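Local coordinates for 11S globulin seed storage protein (Amaranthus hypochondriacus, PDB 3QAC) that probably serves as a seed storage protein, a nutrient reservoir of the 11S globulin family built from two cupin domains, at residues L287-K296 / R306-I317. Residues are numbered along the deposited sequence; the frame is centred on the assembly and turned at random.
Sequences LAVNVDDPSK and RLTTVNSFNLPI
L287 meets I317 through one methyl: CD2 lies 3.6 Å from I317 CG2 and nearly as close to CB and CG1, so it rests against the branch point of the isoleucine. L315 CD1 comes up to the backbone at the next link, 3.6 Å from A288 N; with CG anti to its own backbone N (chi1 -162°), L315 spreads its two methyls along the L287-A288 peptide. Cutting L315 back to an alanine would keep the CB contact to V289 but remove both methyls, and would probably open a gap beside that peptide. V289 CG1 sits 3.8 Å from L315 CB, while its CG2 reaches tip to tip toward V310 CG2. No hydrogen bond joins the two segments, and their strands belong to different sheets: 288-290 is an edge strand pairing with 138-142 of the N-terminal cupin barrel, whereas 305-310 pairs with 324-330 of the C-terminal one, and the apolar side chains fill the seam between the two barrels. Within the type I turn N290-D293, N290 OD1 accepts from D292 N at 2.9 Å, an Asx turn. V291 crosses V310 at about a right angle, the methyls CG1 and CG2 tight at 3.3 Å; T308 CG2 adds a contact at 3.9 Å to V291 CG1. D292 OD1 forms a salt bridge with K327 and stays 4.3 Å from R306 NH2. P294 CA lies over one face of that guanidinium.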
ATOM      1  N   LEU A 287       8.233   9.152  21.206  1.00 54.48           N
ATOM      2  CA  LEU A 287       7.178   9.209  20.198  1.00 57.79           C
ATOM      3  C   LEU A 287       6.879  10.645  19.781  1.00 54.37           C
ATOM      4  O   LEU A 287       5.827  10.928  19.199  1.00 50.97           O
ATOM      5  CB  LEU A 287       5.900   8.544  20.713  1.00 54.46           C
ATOM      6  CG  LEU A 287       5.943   7.019  20.718  1.00 55.49           C
ATOM      7  CD1 LEU A 287       4.675   6.470  21.310  1.00 49.51           C
ATOM      8  CD2 LEU A 287       6.131   6.516  19.307  1.00 47.55           C
ATOM      9  N   ALA A 288       7.809  11.543  20.093  1.00 47.90           N
ATOM     10  CA  ALA A 288       7.659  12.954  19.772  1.00 48.28           C
ATOM     11  C   ALA A 288       9.016  13.604  19.559  1.00 47.52           C
ATOM     12  O   ALA A 288      10.014  13.136  20.080  1.00 49.57           O
ATOM     13  CB  ALA A 288       6.919  13.666  20.875  1.00 46.58           C
ATOM     14  N   VAL A 289       9.053  14.663  18.761  1.00 46.88           N
ATOM     15  CA  VAL A 289      10.174  15.591  18.807  1.00 49.38           C
ATOM     16  C   VAL A 289       9.650  17.034  18.800  1.00 47.48           C
ATOM     17  O   VAL A 289       8.697  17.367  18.101  1.00 39.12           O
ATOM     18  CB  VAL A 289      11.249  15.380  17.686  1.00 50.54           C
ATOM     19  CG1 VAL A 289      11.114  14.030  16.998  1.00 50.72           C
ATOM     20  CG2 VAL A 289      11.211  16.518  16.681  1.00 51.39           C
ATOM     21  N   ASN A 290      10.268  17.881  19.608  1.00 45.71           N
ATOM     22  CA  ASN A 290       9.864  19.267  19.675  1.00 44.16           C
ATOM     23  C   ASN A 290      10.525  20.060  18.552  1.00 48.39           C
ATOM     24  O   ASN A 290      11.752  20.141  18.473  1.00 51.84           O
ATOM     25  CB  ASN A 290      10.210  19.845  21.031  1.00 39.79           C
ATOM     26  CG  ASN A 290       9.477  21.112  21.307  1.00 42.32           C
ATOM     27  OD1 ASN A 290       9.739  22.126  20.671  1.00 46.63           O
ATOM     28  ND2 ASN A 290       8.538  21.074  22.250  1.00 39.00           N
ATOM     29  N   VAL A 291       9.711  20.618  17.662  1.00 44.15           N
ATOM     30  CA  VAL A 291      10.240  21.308  16.490  1.00 46.13           C
ATOM     31  C   VAL A 291      10.558  22.760  16.809  1.00 46.48           C
ATOM     32  O   VAL A 291      11.023  23.506  15.951  1.00 51.01           O
ATOM     33  CB  VAL A 291       9.277  21.242  15.285  1.00 41.51           C
ATOM     34  CG1 VAL A 291       9.239  19.838  14.728  1.00 44.96           C
ATOM     35  CG2 VAL A 291       7.907  21.691  15.695  1.00 31.83           C
ATOM     36  N   ASP A 292      10.310  23.161  18.050  1.00 46.77           N
ATOM     37  CA  ASP A 292      10.708  24.496  18.487  1.00 50.58           C
ATOM     38  C   ASP A 292      12.172  24.539  18.941  1.00 51.72           C
ATOM     39  O   ASP A 292      12.690  25.586  19.328  1.00 54.02           O
ATOM     40  CB  ASP A 292       9.765  25.006  19.569  1.00 42.02           C
ATOM     41  CG  ASP A 292       8.494  25.563  18.988  1.00 48.22           C
ATOM     42  OD1 ASP A 292       8.511  25.810  17.759  1.00 45.81           O
ATOM     43  OD2 ASP A 292       7.506  25.776  19.740  1.00 42.76           O
ATOM     44  N   ASP A 293      12.837  23.394  18.862  1.00 49.32           N
ATOM     45  CA  ASP A 293      14.224  23.298  19.276  1.00 47.56           C
ATOM     46  C   ASP A 293      15.106  23.814  18.147  1.00 47.41           C
ATOM     47  O   ASP A 293      15.383  23.094  17.189  1.00 47.71           O
ATOM     48  CB  ASP A 293      14.550  21.848  19.621  1.00 47.50           C
ATOM     49  CG  ASP A 293      15.992  21.653  20.079  1.00 56.15           C
ATOM     50  OD1 ASP A 293      16.862  22.497  19.752  1.00 55.00           O
ATOM     51  OD2 ASP A 293      16.255  20.635  20.761  1.00 54.09           O
ATOM     52  N   PRO A 294      15.582  25.059  18.274  1.00 47.69           N
ATOM     53  CA  PRO A 294      16.275  25.699  17.152  1.00 49.18           C
ATOM     54  C   PRO A 294      17.527  24.949  16.695  1.00 47.93           C
ATOM     55  O   PRO A 294      17.919  25.116  15.535  1.00 47.35           O
ATOM     56  CB  PRO A 294      16.632  27.090  17.700  1.00 51.79           C
ATOM     57  CG  PRO A 294      15.756  27.278  18.909  1.00 51.38           C
ATOM     58  CD  PRO A 294      15.593  25.904  19.477  1.00 46.60           C
ATOM     59  N   SER A 295      18.143  24.147  17.562  1.00 44.09           N
ATOM     60  CA  SER A 295      19.310  23.370  17.137  1.00 43.21           C
ATOM     61  C   SER A 295      18.936  22.269  16.149  1.00 52.18           C
ATOM     62  O   SER A 295      19.794  21.774  15.411  1.00 52.07           O
ATOM     63  CB  SER A 295      20.018  22.735  18.330  1.00 46.64           C
ATOM     64  OG  SER A 295      19.293  21.625  18.816  1.00 53.63           O
ATOM     65  N   LYS A 296      17.662  21.881  16.131  1.00 52.00           N
ATOM     66  CA  LYS A 296      17.237  20.772  15.283  1.00 47.09           C
ATOM     67  C   LYS A 296      16.877  21.216  13.873  1.00 44.73           C
ATOM     68  O   LYS A 296      16.855  20.408  12.951  1.00 46.82           O
ATOM     69  CB  LYS A 296      16.108  19.981  15.944  1.00 51.64           C
ATOM     70  CG  LYS A 296      16.544  19.337  17.261  1.00 58.45           C
ATOM     71  CD  LYS A 296      15.513  18.336  17.774  1.00 70.46           C
ATOM     72  CE  LYS A 296      16.187  17.209  18.576  1.00 69.49           C
ATOM     73  NZ  LYS A 296      15.269  16.039  18.820  1.00 71.25           N
ATOM     74  N   ARG A 306      13.459  29.653   9.790  1.00 49.87           N
ATOM     75  CA  ARG A 306      13.918  28.278   9.852  1.00 48.29           C
ATOM     76  C   ARG A 306      12.854  27.243   9.474  1.00 47.13           C
ATOM     77  O   ARG A 306      11.633  27.503   9.485  1.00 43.39           O
ATOM     78  CB  ARG A 306      14.486  27.962  11.237  1.00 46.16           C
ATOM     79  CG  ARG A 306      13.491  28.107  12.348  1.00 46.84           C
ATOM     80  CD  ARG A 306      13.978  27.388  13.583  1.00 49.42           C
ATOM     81  NE  ARG A 306      13.694  28.146  14.798  1.00 62.59           N
ATOM     82  CZ  ARG A 306      12.603  27.995  15.548  1.00 63.68           C
ATOM     83  NH1 ARG A 306      12.448  28.741  16.639  1.00 63.45           N
ATOM     84  NH2 ARG A 306      11.663  27.108  15.214  1.00 64.90           N
ATOM     85  N   LEU A 307      13.351  26.058   9.152  1.00 40.51           N
ATOM     86  CA  LEU A 307      12.526  24.940   8.773  1.00 41.78           C
ATOM     87  C   LEU A 307      13.043  23.767   9.576  1.00 43.80           C
ATOM     88  O   LEU A 307      14.244  23.553   9.663  1.00 50.46           O
ATOM     89  CB  LEU A 307      12.672  24.700   7.275  1.00 40.85           C
ATOM     90  CG  LEU A 307      11.715  23.758   6.584  1.00 45.03           C
ATOM     91  CD1 LEU A 307      10.270  24.296   6.686  1.00 49.28           C
ATOM     92  CD2 LEU A 307      12.149  23.623   5.144  1.00 49.21           C
ATOM     93  N   THR A 308      12.142  23.027  10.201  1.00 45.17           N
ATOM     94  CA  THR A 308      12.536  21.916  11.052  1.00 43.83           C
ATOM     95  C   THR A 308      11.704  20.710  10.693  1.00 45.17           C
ATOM     96  O   THR A 308      10.477  20.764  10.758  1.00 42.46           O
ATOM     97  CB  THR A 308      12.330  22.252  12.533  1.00 43.04           C
ATOM     98  OG1 THR A 308      13.179  23.342  12.889  1.00 45.32           O
ATOM     99  CG2 THR A 308      12.668  21.063  13.402  1.00 46.03           C
ATOM    100  N   THR A 309      12.363  19.629  10.290  1.00 47.02           N
ATOM    101  CA  THR A 309      11.633  18.460   9.820  1.00 47.31           C
ATOM    102  C   THR A 309      11.538  17.367  10.866  1.00 47.31           C
ATOM    103  O   THR A 309      12.467  17.139  11.630  1.00 47.33           O
ATOM    104  CB  THR A 309      12.228  17.869   8.533  1.00 49.61           C
ATOM    105  OG1 THR A 309      13.496  17.271   8.827  1.00 65.88           O
ATOM    106  CG2 THR A 309      12.414  18.943   7.493  1.00 47.41           C
ATOM    107  N   VAL A 310      10.380  16.721  10.917  1.00 47.50           N
ATOM    108  CA  VAL A 310      10.229  15.492  11.667  1.00 47.47           C
ATOM    109  C   VAL A 310       9.983  14.387  10.661  1.00 47.10           C
ATOM    110  O   VAL A 310       8.971  14.392   9.941  1.00 44.16           O
ATOM    111  CB  VAL A 310       9.031  15.537  12.596  1.00 44.91           C
ATOM    112  CG1 VAL A 310       9.062  14.336  13.533  1.00 41.48           C
ATOM    113  CG2 VAL A 310       9.034  16.818  13.368  1.00 38.95           C
ATOM    114  N   ASN A 311      10.925  13.458  10.605  1.00 44.58           N
ATOM    115  CA  ASN A 311      10.800  12.278   9.770  1.00 39.72           C
ATOM    116  C   ASN A 311      11.300  11.044  10.511  1.00 32.63           C
ATOM    117  O   ASN A 311      11.327  11.023  11.730  1.00 35.39           O
ATOM    118  CB  ASN A 311      11.518  12.466   8.437  1.00 40.91           C
ATOM    119  CG  ASN A 311      13.014  12.728   8.600  1.00 43.55           C
ATOM    120  OD1 ASN A 311      13.609  12.419   9.631  1.00 42.12           O
ATOM    121  ND2 ASN A 311      13.623  13.297   7.566  1.00 43.01           N
ATOM    122  N   SER A 312      11.659  10.015   9.764  1.00 32.60           N
ATOM    123  CA  SER A 312      11.955   8.710  10.329  1.00 42.51           C
ATOM    124  C   SER A 312      13.300   8.653  11.053  1.00 42.55           C
ATOM    125  O   SER A 312      13.573   7.695  11.763  1.00 47.84           O
ATOM    126  CB  SER A 312      11.951   7.656   9.225  1.00 46.11           C
ATOM    127  OG  SER A 312      10.672   7.531   8.642  1.00 44.19           O
ATOM    128  N   PHE A 313      14.133   9.670  10.866  1.00 45.64           N
ATOM    129  CA  PHE A 313      15.462   9.701  11.485  1.00 49.26           C
ATOM    130  C   PHE A 313      15.440  10.295  12.890  1.00 47.93           C
ATOM    131  O   PHE A 313      16.048   9.749  13.803  1.00 45.17           O
ATOM    132  CB  PHE A 313      16.465  10.420  10.582  1.00 46.24           C
ATOM    133  CG  PHE A 313      16.407   9.946   9.167  1.00 57.02           C
ATOM    134  CD1 PHE A 313      16.894   8.692   8.827  1.00 63.03           C
ATOM    135  CD2 PHE A 313      15.813  10.724   8.183  1.00 59.27           C
ATOM    136  CE1 PHE A 313      16.810   8.230   7.523  1.00 69.04           C
ATOM    137  CE2 PHE A 313      15.729  10.279   6.872  1.00 62.79           C
ATOM    138  CZ  PHE A 313      16.225   9.025   6.541  1.00 70.63           C
ATOM    139  N   ASN A 314      14.726  11.391  13.088  1.00 39.68           N
ATOM    140  CA  ASN A 314      14.600  11.891  14.445  1.00 42.43           C
ATOM    141  C   ASN A 314      13.365  11.344  15.152  1.00 43.92           C
ATOM    142  O   ASN A 314      13.267  11.412  16.372  1.00 47.00           O
ATOM    143  CB  ASN A 314      14.655  13.419  14.490  1.00 44.47           C
ATOM    144  CG  ASN A 314      13.732  14.062  13.477  1.00 45.30           C
ATOM    145  OD1 ASN A 314      14.024  15.129  12.939  1.00 49.03           O
ATOM    146  ND2 ASN A 314      12.629  13.402  13.197  1.00 38.81           N
ATOM    147  N   LEU A 315      12.421  10.801  14.387  1.00 45.48           N
ATOM    148  CA  LEU A 315      11.254  10.143  14.978  1.00 41.23           C
ATOM    149  C   LEU A 315      11.039   8.810  14.275  1.00 44.49           C
ATOM    150  O   LEU A 315      10.284   8.719  13.292  1.00 39.12           O
ATOM    151  CB  LEU A 315      10.012  11.034  14.882  1.00 41.66           C
ATOM    152  CG  LEU A 315       8.843  10.677  15.809  1.00 42.80           C
ATOM    153  CD1 LEU A 315       9.337  10.144  17.132  1.00 48.97           C
ATOM    154  CD2 LEU A 315       7.943  11.866  16.042  1.00 43.77           C
ATOM    155  N   PRO A 316      11.727   7.764  14.764  1.00 44.42           N
ATOM    156  CA  PRO A 316      11.800   6.472  14.059  1.00 46.85           C
ATOM    157  C   PRO A 316      10.441   5.805  13.863  1.00 40.49           C
ATOM    158  O   PRO A 316      10.243   5.127  12.862  1.00 37.47           O
ATOM    159  CB  PRO A 316      12.711   5.622  14.961  1.00 44.03           C
ATOM    160  CG  PRO A 316      13.542   6.645  15.725  1.00 47.05           C
ATOM    161  CD  PRO A 316      12.575   7.787  15.971  1.00 47.64           C
ATOM    162  N   ILE A 317       9.521   6.006  14.800  1.00 35.30           N
ATOM    163  CA  ILE A 317       8.183   5.444  14.671  1.00 38.69           C
ATOM    164  C   ILE A 317       7.555   5.869  13.327  1.00 44.26           C
ATOM    165  O   ILE A 317       6.761   5.137  12.743  1.00 45.83           O
ATOM    166  CB  ILE A 317       7.294   5.843  15.876  1.00 39.59           C
ATOM    167  CG1 ILE A 317       5.967   5.095  15.866  1.00 41.58           C
ATOM    168  CG2 ILE A 317       7.038   7.336  15.896  1.00 43.84           C
ATOM    169  CD1 ILE A 317       6.101   3.605  15.814  1.00 44.62           C
TER